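Local coordinates for protein angiotensin-converting enzyme (Anopheles gambiae, PDB 6S1Y) that probably cleaves peptides as a zinc-dependent metallopeptidase of the angiotensin-converting enzyme family, at residues 282-285 with 286-290. Sequence-based numbering, arbitrary orientation.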
loop_
_atom_site.group_PDB
_atom_site.type_symbol
_atom_site.label_atom_id
_atom_site.label_comp_id
_atom_site.label_asym_id
_atom_site.label_seq_id
_atom_site.Cartn_x
_atom_site.Cartn_y
_atom_site.Cartn_z
ATOM N N GLN A 282 -13.890 -10.078 -23.209
ATOM C CA GLN A 282 -13.405 -9.146 -24.213
ATOM C C GLN A 282 -11.921 -9.362 -24.543
ATOM O O GLN A 282 -11.289 -8.485 -25.151
ATOM C CB GLN A 282 -13.667 -7.706 -23.753
ATOM C CG GLN A 282 -15.113 -7.250 -23.994
ATOM C CD GLN A 282 -15.467 -5.918 -23.352
ATOM O OE1 GLN A 282 -14.727 -4.930 -23.471
ATOM N NE2 GLN A 282 -16.615 -5.882 -22.662
ATOM N N GLY A 283 -11.360 -10.512 -24.169
ATOM C CA GLY A 283 -9.968 -10.808 -24.485
ATOM C C GLY A 283 -8.956 -9.829 -23.925
ATOM O O GLY A 283 -7.944 -9.539 -24.573
ATOM N N TYR A 284 -9.197 -9.320 -22.724
ATOM C CA TYR A 284 -8.217 -8.467 -22.075
ATOM C C TYR A 284 -6.937 -9.232 -21.776
ATOM O O TYR A 284 -6.951 -10.415 -21.434
ATOM C CB TYR A 284 -8.766 -7.915 -20.763
ATOM C CG TYR A 284 -9.473 -6.601 -20.869
ATOM C CD1 TYR A 284 -10.700 -6.504 -21.497
ATOM C CD2 TYR A 284 -8.940 -5.468 -20.299
ATOM C CE1 TYR A 284 -11.361 -5.307 -21.576
ATOM C CE2 TYR A 284 -9.598 -4.261 -20.364
ATOM C CZ TYR A 284 -10.806 -4.188 -21.009
ATOM O OH TYR A 284 -11.460 -2.981 -21.079
ATOM N N THR A 285 -5.831 -8.520 -21.859
ATOM C CA THR A 285 -4.506 -9.021 -21.522
ATOM C C THR A 285 -3.888 -8.053 -20.539
ATOM O O THR A 285 -4.372 -6.933 -20.356
ATOM C CB THR A 285 -3.609 -9.103 -22.773
ATOM O OG1 THR A 285 -3.467 -7.775 -23.297
ATOM C CG2 THR A 285 -4.194 -10.040 -23.829
ATOM N N PRO A 286 -2.793 -8.442 -19.900
ATOM C CA PRO A 286 -2.069 -7.481 -19.057
ATOM C C PRO A 286 -1.683 -6.205 -19.786
ATOM O O PRO A 286 -1.856 -5.103 -19.240
ATOM C CB PRO A 286 -0.849 -8.291 -18.611
ATOM C CG PRO A 286 -1.385 -9.706 -18.547
ATOM C CD PRO A 286 -2.329 -9.828 -19.706
ATOM N N ILE A 287 -1.171 -6.310 -21.014
ATOM C CA ILE A 287 -0.724 -5.113 -21.721
ATOM C C ILE A 287 -1.906 -4.202 -22.018
ATOM O O ILE A 287 -1.821 -2.981 -21.845
ATOM C CB ILE A 287 0.042 -5.495 -23.006
ATOM C CG1 ILE A 287 1.542 -5.553 -22.712
ATOM C CG2 ILE A 287 -0.223 -4.512 -24.113
ATOM C CD1 ILE A 287 2.334 -6.310 -23.772
ATOM N N LYS A 288 -3.012 -4.773 -22.502
ATOM C CA LYS A 288 -4.219 -3.970 -22.678
ATOM C C LYS A 288 -4.559 -3.228 -21.388
ATOM O O LYS A 288 -4.934 -2.053 -21.419
ATOM C CB LYS A 288 -5.371 -4.871 -23.131
ATOM C CG LYS A 288 -6.729 -4.189 -23.286
ATOM C CD LYS A 288 -6.746 -3.112 -24.360
ATOM C CE LYS A 288 -8.188 -2.722 -24.736
ATOM N NZ LYS A 288 -8.263 -1.378 -25.412
ATOM N N MET A 289 -4.379 -3.884 -20.232
ATOM C CA MET A 289 -4.754 -3.253 -18.964
ATOM C C MET A 289 -3.888 -2.034 -18.682
ATOM O O MET A 289 -4.401 -0.985 -18.268
ATOM C CB MET A 289 -4.652 -4.264 -17.814
ATOM C CG MET A 289 -5.723 -5.331 -17.844
ATOM S SD MET A 289 -5.284 -6.816 -16.919
ATOM C CE MET A 289 -5.463 -6.228 -15.220
ATOM N N PHE A 290 -2.578 -2.144 -18.915
ATOM C CA PHE A 290 -1.703 -0.986 -18.721
ATOM C C PHE A 290 -1.953 0.094 -19.769
ATOM O O PHE A 290 -1.846 1.290 -19.468
ATOM C CB PHE A 290 -0.244 -1.439 -18.745
ATOM C CG PHE A 290 0.187 -2.143 -17.485
ATOM C CD1 PHE A 290 0.012 -3.502 -17.344
ATOM C CD2 PHE A 290 0.760 -1.439 -16.446
ATOM C CE1 PHE A 290 0.393 -4.154 -16.188
ATOM C CE2 PHE A 290 1.140 -2.074 -15.291
ATOM C CZ PHE A 290 0.962 -3.446 -15.163
#
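Thr285 caps the start of helix 286-299: its OG1 accepts the backbone N-H of Lys288 at 3.1 Å in a nearly straight bond (168°). The hydroxyl reaches this first-turn amide because chi1, 62°, sets OG1 between the residue's own N and carbonyl carbon, while CG2 lies anti to that carbon. One residue further on, the Thr285 carbonyl takes Met289 N (O to N 3.1 Å), with the donor tilted 20° from the carbonyl plane, so backbone and side chain of the N-cap residue together hold two amides of the first turn. Pro286 takes the first helical position, directly after the cap.

The buried side is formed by Tyr284 and Met289. Met289 CG meets the edge of the tyrosine ring near its plane, 4.0 Å from CD2, and lies closer still to Thr285 O, at 3.3 Å. Lys288 borders this side with its aliphatic part alone: CG, anti to the backbone N, rests over one face of the Tyr284 ring, 3.9 Å from CD2. Its chain then bends at chi2 and carries NZ away toward the exposed side, where Ile287 also turns its end outward and touches the cap just loosely.

Upstream, Gly283, with positive phi, is the C-prime residue of a Schellman motif that closes helix 276-281, making the segment a compact helix-to-helix link. Tyr284 and Met289 both pack on Met279 of that helix, and Met289 continues onto Phe352 and Val355 of helix 349-368, which carries the zinc ligands His357 and His361.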